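Local structure of FMN reductase [NAD(P)H] (Bacillus subtilis, 1ZCH) at residues 21-24 and 25-28; 49-53 and 54-58. The protein uses NADH or NADPH to reduce FMN, and also reduces nitroaromatic compounds, quinones, chromates and azo dyes. One frame throughout, in Å; residues are numbered along the deposited sequence.

Contact 1. Residues 21-24 and 25-28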
ATOM      1  N   PRO A  21       4.655  18.415  20.776  1.00 21.48           N
ATOM      2  CA  PRO A  21       5.035  18.498  19.364  1.00 19.51           C
ATOM      3  C   PRO A  21       5.824  17.281  18.896  1.00 18.14           C
ATOM      4  O   PRO A  21       6.401  16.553  19.700  1.00 16.68           O
ATOM      5  CB  PRO A  21       5.869  19.773  19.314  1.00 22.09           C
ATOM      6  CG  PRO A  21       6.554  19.757  20.645  1.00 21.20           C
ATOM      7  CD  PRO A  21       5.426  19.378  21.583  1.00 22.54           C
ATOM      8  N   VAL A  22       5.827  17.056  17.587  1.00 17.61           N
ATOM      9  CA  VAL A  22       6.579  15.950  17.015  1.00 15.94           C
ATOM     10  C   VAL A  22       7.847  16.581  16.453  1.00 16.54           C
ATOM     11  O   VAL A  22       7.780  17.452  15.582  1.00 15.41           O
ATOM     12  CB  VAL A  22       5.798  15.252  15.880  1.00 15.91           C
ATOM     13  CG1 VAL A  22       6.668  14.180  15.235  1.00 15.83           C
ATOM     14  CG2 VAL A  22       4.525  14.625  16.440  1.00 16.55           C
ATOM     15  N   ALA A  23       8.995  16.152  16.966  1.00 16.09           N
ATOM     16  CA  ALA A  23      10.282  16.686  16.534  1.00 15.64           C
ATOM     17  C   ALA A  23      10.528  16.531  15.037  1.00 17.19           C
ATOM     18  O   ALA A  23      10.226  15.490  14.444  1.00 15.24           O
ATOM     19  CB  ALA A  23      11.411  16.017  17.319  1.00 15.99           C
ATOM     20  N   GLN A  24      11.087  17.575  14.432  1.00 17.19           N
ATOM     21  CA  GLN A  24      11.388  17.564  13.005  1.00 18.09           C
ATOM     22  C   GLN A  24      12.291  16.385  12.672  1.00 17.02           C
ATOM     23  O   GLN A  24      12.138  15.750  11.631  1.00 14.89           O
ATOM     24  CB  GLN A  24      12.083  18.868  12.599  1.00 21.23           C
ATOM     25  CG  GLN A  24      12.550  18.904  11.151  1.00 25.08           C
ATOM     26  CD  GLN A  24      11.416  18.684  10.171  1.00 27.99           C
ATOM     27  OE1 GLN A  24      10.403  19.379  10.214  1.00 30.74           O
ATOM     28  NE2 GLN A  24      11.580  17.714   9.277  1.00 29.71           N
ATOM     29  N   GLU A  25      13.231  16.094  13.565  1.00 16.72           N
ATOM     30  CA  GLU A  25      14.158  14.991  13.355  1.00 17.62           C
ATOM     31  C   GLU A  25      13.424  13.666  13.208  1.00 17.04           C
ATOM     32  O   GLU A  25      13.824  12.819  12.409  1.00 15.79           O
ATOM     33  CB  GLU A  25      15.146  14.895  14.517  1.00 20.76           C
ATOM     34  CG  GLU A  25      16.340  14.004  14.224  1.00 25.56           C
ATOM     35  CD  GLU A  25      17.324  13.947  15.377  1.00 26.93           C
ATOM     36  OE1 GLU A  25      17.467  14.963  16.086  1.00 28.36           O
ATOM     37  OE2 GLU A  25      17.965  12.891  15.564  1.00 28.73           O
ATOM     38  N   GLN A  26      12.357  13.481  13.983  1.00 15.33           N
ATOM     39  CA  GLN A  26      11.590  12.243  13.907  1.00 15.77           C
ATOM     40  C   GLN A  26      10.834  12.190  12.583  1.00 14.99           C
ATOM     41  O   GLN A  26      10.762  11.139  11.946  1.00 13.66           O
ATOM     42  CB  GLN A  26      10.619  12.132  15.088  1.00 17.90           C
ATOM     43  CG  GLN A  26      11.320  12.035  16.444  1.00 21.06           C
ATOM     44  CD  GLN A  26      10.357  11.766  17.586  1.00 22.78           C
ATOM     45  OE1 GLN A  26       9.327  12.426  17.714  1.00 26.95           O
ATOM     46  NE2 GLN A  26      10.692  10.797  18.427  1.00 25.09           N
ATOM     47  N   LEU A  27      10.274  13.323  12.170  1.00 13.63           N
ATOM     48  CA  LEU A  27       9.561  13.375  10.904  1.00 13.90           C
ATOM     49  C   LEU A  27      10.528  13.046   9.767  1.00 13.72           C
ATOM     50  O   LEU A  27      10.165  12.351   8.818  1.00 13.13           O
ATOM     51  CB  LEU A  27       8.939  14.760  10.693  1.00 15.36           C
ATOM     52  CG  LEU A  27       7.755  15.101  11.605  1.00 15.65           C
ATOM     53  CD1 LEU A  27       7.246  16.509  11.302  1.00 15.52           C
ATOM     54  CD2 LEU A  27       6.643  14.078  11.395  1.00 18.14           C
ATOM     55  N   ASP A  28      11.763  13.533   9.864  1.00 13.34           N
ATOM     56  CA  ASP A  28      12.754  13.250   8.826  1.00 13.80           C
ATOM     57  C   ASP A  28      13.019  11.753   8.728  1.00 14.10           C
ATOM     58  O   ASP A  28      13.134  11.204   7.633  1.00 13.14           O
ATOM     59  CB  ASP A  28      14.083  13.965   9.105  1.00 17.50           C
ATOM     60  CG  ASP A  28      13.989  15.471   8.958  1.00 21.82           C
ATOM     61  OD1 ASP A  28      13.177  15.949   8.136  1.00 25.07           O
ATOM     62  OD2 ASP A  28      14.746  16.179   9.653  1.00 24.18           O
TER
HETATM   63  O   HOH W   1       8.613  14.168  19.239  1.00 21.68           O
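The first turn of helix 24-36 closes here: A23, at the N-cap position, and Q24 send their carbonyls forward to the amides of L27 and D28. L27 N reaches A23 O at 3.1 Å in the carbonyl plane, and D28 N reaches Q24 O at 2.9 Å; Q26 N adds a weak bond to A23 O. Beside this backbone turn the Q24 side chain bends at chi2 (58°) and brings NE2 to D28 OD1 in a short, bent hydrogen bond (2.6 Å). The acceptor lies almost in the amide plane of Q24, but NE2 itself comes from above the carboxylate plane, 50° out of it, and the two side chains cross at about a right angle. OD1 also takes a weak hydrogen bond from Q178 NE2 of the second subunit. The alanine side chain at the N-cap cannot cap the opening amides. A water next to the loop accepts from A23 N at 3.0 Å and donates to P21 O at 3.3 Å. Its separation of 2.4 Å from Q26 OE1 is so short that the distance is doubtful. On the inward side V22 CG1, placed anti to the backbone N (chi1 175°), meets L27 CD2 at 3.8 Å; both side chains also rest on V75 of strand 75-82, joining the helix start to the sheet.

Contact 2. Residues 49-53 and 54-58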
ATOM      1  N   ILE A  49       2.401  15.055   1.812  1.00 11.21           N
ATOM      2  CA  ILE A  49       2.273  16.460   2.177  1.00 11.40           C
ATOM      3  C   ILE A  49       2.229  16.486   3.704  1.00 12.09           C
ATOM      4  O   ILE A  49       1.378  15.833   4.309  1.00 10.85           O
ATOM      5  CB  ILE A  49       0.953  17.089   1.652  1.00 12.34           C
ATOM      6  CG1 ILE A  49       0.794  16.851   0.147  1.00 13.33           C
ATOM      7  CG2 ILE A  49       0.945  18.589   1.962  1.00 13.91           C
ATOM      8  CD1 ILE A  49       1.818  17.552  -0.715  1.00 13.60           C
ATOM      9  N   THR A  50       3.153  17.214   4.324  1.00 11.59           N
ATOM     10  CA  THR A  50       3.178  17.321   5.779  1.00 11.52           C
ATOM     11  C   THR A  50       2.451  18.603   6.143  1.00 13.36           C
ATOM     12  O   THR A  50       2.828  19.689   5.692  1.00 12.80           O
ATOM     13  CB  THR A  50       4.622  17.398   6.325  1.00 12.33           C
ATOM     14  OG1 THR A  50       5.316  16.186   6.011  1.00 11.20           O
ATOM     15  CG2 THR A  50       4.612  17.585   7.846  1.00 13.59           C
ATOM     16  N   VAL A  51       1.398  18.472   6.943  1.00 14.07           N
ATOM     17  CA  VAL A  51       0.613  19.625   7.359  1.00 14.58           C
ATOM     18  C   VAL A  51       0.702  19.788   8.869  1.00 15.16           C
ATOM     19  O   VAL A  51       0.329  18.888   9.623  1.00 14.53           O
ATOM     20  CB  VAL A  51      -0.875  19.461   6.962  1.00 13.63           C
ATOM     21  CG1 VAL A  51      -1.680  20.656   7.456  1.00 14.44           C
ATOM     22  CG2 VAL A  51      -1.004  19.323   5.450  1.00 14.14           C
ATOM     23  N   GLN A  52       1.208  20.934   9.311  1.00 15.25           N
ATOM     24  CA  GLN A  52       1.322  21.197  10.738  1.00 15.88           C
ATOM     25  C   GLN A  52       0.650  22.521  11.095  1.00 17.36           C
ATOM     26  O   GLN A  52       0.493  22.847  12.272  1.00 19.11           O
ATOM     27  CB  GLN A  52       2.790  21.209  11.164  1.00 15.85           C
ATOM     28  CG  GLN A  52       3.535  19.934  10.794  1.00 18.38           C
ATOM     29  CD  GLN A  52       4.964  19.918  11.294  1.00 18.93           C
ATOM     30  OE1 GLN A  52       5.221  19.633  12.463  1.00 20.99           O
ATOM     31  NE2 GLN A  52       5.901  20.236  10.411  1.00 19.71           N
ATOM     32  N   ASP A  53       0.249  23.277  10.078  1.00 16.90           N
ATOM     33  CA  ASP A  53      -0.433  24.551  10.301  1.00 17.69           C
ATOM     34  C   ASP A  53      -1.788  24.247  10.930  1.00 19.47           C
ATOM     35  O   ASP A  53      -2.595  23.513  10.357  1.00 16.86           O
ATOM     36  CB  ASP A  53      -0.653  25.289   8.981  1.00 18.26           C
ATOM     37  CG  ASP A  53      -1.388  26.602   9.168  1.00 20.34           C
ATOM     38  OD1 ASP A  53      -0.772  27.558   9.680  1.00 23.65           O
ATOM     39  OD2 ASP A  53      -2.584  26.676   8.817  1.00 21.82           O
ATOM     40  N   LYS A  54      -2.037  24.825  12.102  1.00 20.52           N
ATOM     41  CA  LYS A  54      -3.286  24.597  12.820  1.00 22.74           C
ATOM     42  C   LYS A  54      -4.546  24.843  11.992  1.00 22.81           C
ATOM     43  O   LYS A  54      -5.440  23.993  11.947  1.00 22.63           O
ATOM     44  CB  LYS A  54      -3.325  25.466  14.081  1.00 25.15           C
ATOM     45  CG  LYS A  54      -4.435  25.098  15.049  1.00 29.34           C
ATOM     46  CD  LYS A  54      -4.189  23.728  15.665  1.00 32.13           C
ATOM     47  CE  LYS A  54      -5.320  23.322  16.599  1.00 32.57           C
ATOM     48  NZ  LYS A  54      -5.027  22.040  17.298  1.00 32.32           N
ATOM     49  N   GLU A  55      -4.620  25.998  11.337  1.00 22.69           N
ATOM     50  CA  GLU A  55      -5.790  26.349  10.530  1.00 24.20           C
ATOM     51  C   GLU A  55      -6.030  25.395   9.362  1.00 22.80           C
ATOM     52  O   GLU A  55      -7.154  24.940   9.140  1.00 20.83           O
ATOM     53  CB  GLU A  55      -5.651  27.776   9.991  1.00 27.74           C
ATOM     54  CG  GLU A  55      -5.472  28.840  11.063  1.00 36.39           C
ATOM     55  CD  GLU A  55      -6.694  29.012  11.947  1.00 40.60           C
ATOM     56  OE1 GLU A  55      -7.108  28.032  12.603  1.00 43.67           O
ATOM     57  OE2 GLU A  55      -7.240  30.136  11.989  1.00 44.25           O
ATOM     58  N   ARG A  56      -4.971  25.105   8.613  1.00 20.80           N
ATOM     59  CA  ARG A  56      -5.067  24.211   7.466  1.00 20.87           C
ATOM     60  C   ARG A  56      -5.453  22.799   7.908  1.00 18.81           C
ATOM     61  O   ARG A  56      -6.286  22.146   7.279  1.00 19.30           O
ATOM     62  CB  ARG A  56      -3.729  24.190   6.712  1.00 20.84           C
ATOM     63  CG  ARG A  56      -3.699  23.276   5.491  1.00 22.79           C
ATOM     64  CD  ARG A  56      -2.388  23.406   4.711  1.00 21.86           C
ATOM     65  NE  ARG A  56      -2.263  24.709   4.057  1.00 23.22           N
ATOM     66  CZ  ARG A  56      -1.477  25.696   4.479  1.00 23.85           C
ATOM     67  NH1 ARG A  56      -0.723  25.541   5.561  1.00 24.51           N
ATOM     68  NH2 ARG A  56      -1.455  26.847   3.820  1.00 24.82           N
ATOM     69  N   LYS A  57      -4.851  22.341   9.000  1.00 17.47           N
ATOM     70  CA  LYS A  57      -5.125  21.008   9.527  1.00 17.47           C
ATOM     71  C   LYS A  57      -6.579  20.907   9.998  1.00 19.04           C
ATOM     72  O   LYS A  57      -7.228  19.868   9.844  1.00 16.39           O
ATOM     73  CB  LYS A  57      -4.150  20.701  10.675  1.00 15.91           C
ATOM     74  CG  LYS A  57      -4.191  19.262  11.190  1.00 15.92           C
ATOM     75  CD  LYS A  57      -2.894  18.863  11.899  1.00 14.86           C
ATOM     76  CE  LYS A  57      -2.570  19.761  13.093  1.00 15.99           C
ATOM     77  NZ  LYS A  57      -3.633  19.714  14.142  1.00 15.46           N
ATOM     78  N   LYS A  58      -7.093  21.996  10.562  1.00 19.62           N
ATOM     79  CA  LYS A  58      -8.473  22.024  11.033  1.00 20.89           C
ATOM     80  C   LYS A  58      -9.413  21.874   9.837  1.00 20.64           C
ATOM     81  O   LYS A  58     -10.407  21.150   9.902  1.00 20.62           O
ATOM     82  CB  LYS A  58      -8.753  23.340  11.770  1.00 23.52           C
ATOM     83  CG  LYS A  58     -10.152  23.460  12.355  1.00 29.68           C
ATOM     84  CD  LYS A  58     -10.326  24.794  13.084  1.00 33.74           C
ATOM     85  CE  LYS A  58     -11.728  24.945  13.667  1.00 36.24           C
ATOM     86  NZ  LYS A  58     -11.931  26.277  14.318  1.00 36.00           N
TER
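D53 is the N-cap of helix 54-63, and its side chain takes the backbone N-H of R56. With CG anti to the backbone N (chi1 179°), the D53 carboxylate turns forward over the helix start, and OD2 accepts from R56 N at 2.9 Å; the donor comes on the anti side of OD2, 20° out of the carboxylate plane. The D53 charge at the amino end of the helix is probably eased by the amides there. K57 N bonds to D53 O at 2.9 Å and completes the turn. R56 runs straight through chi1 and chi2, then bends at chi3 (-69°), which brings NH1 back to 3.4 Å from D53 CB. NH1 is 3.9 Å from D53 OD2, a long salt bridge of charge alone with the oxygen well out of the guanidinium plane; the stronger partner of NH1 is E185 of the second subunit, through OE1. R56 CG meanwhile packs 3.8 Å from V51 CG1. Replacing D53 by an alanine is likely to leave R56 N without its capping acceptor and to remove the negative charge near NH1. K57 bends at chi3 and chi4 to give NZ to the carbonyls of I70 and A73, while K54 NZ goes to D71 O. The turn links helix 54-63 to strand 46-51, which lies between strand 75-82, its antiparallel neighbour, and a parallel strand of the second subunit.

Both contacts are helix starts, each partly buried. In contact 1 the buried V22 and L27 pack on V75; in contact 2 K57 is buried against F76 of the same strand, with its NZ satisfied by carbonyls. They differ in how the start is capped. Contact 1 follows a loop and has alanine at the N-cap, with water and a side-chain amide-carboxylate bond beside the turn; contact 2 follows a strand and is capped by the D53 carboxylate alone, the arginine being only its long charge partner. Residues 49-53 have many partners in the second subunit, whereas contact 1 reaches it weakly, through D28. The two meet where L27 CD1 packs 3.9 Å from Q52 OE1.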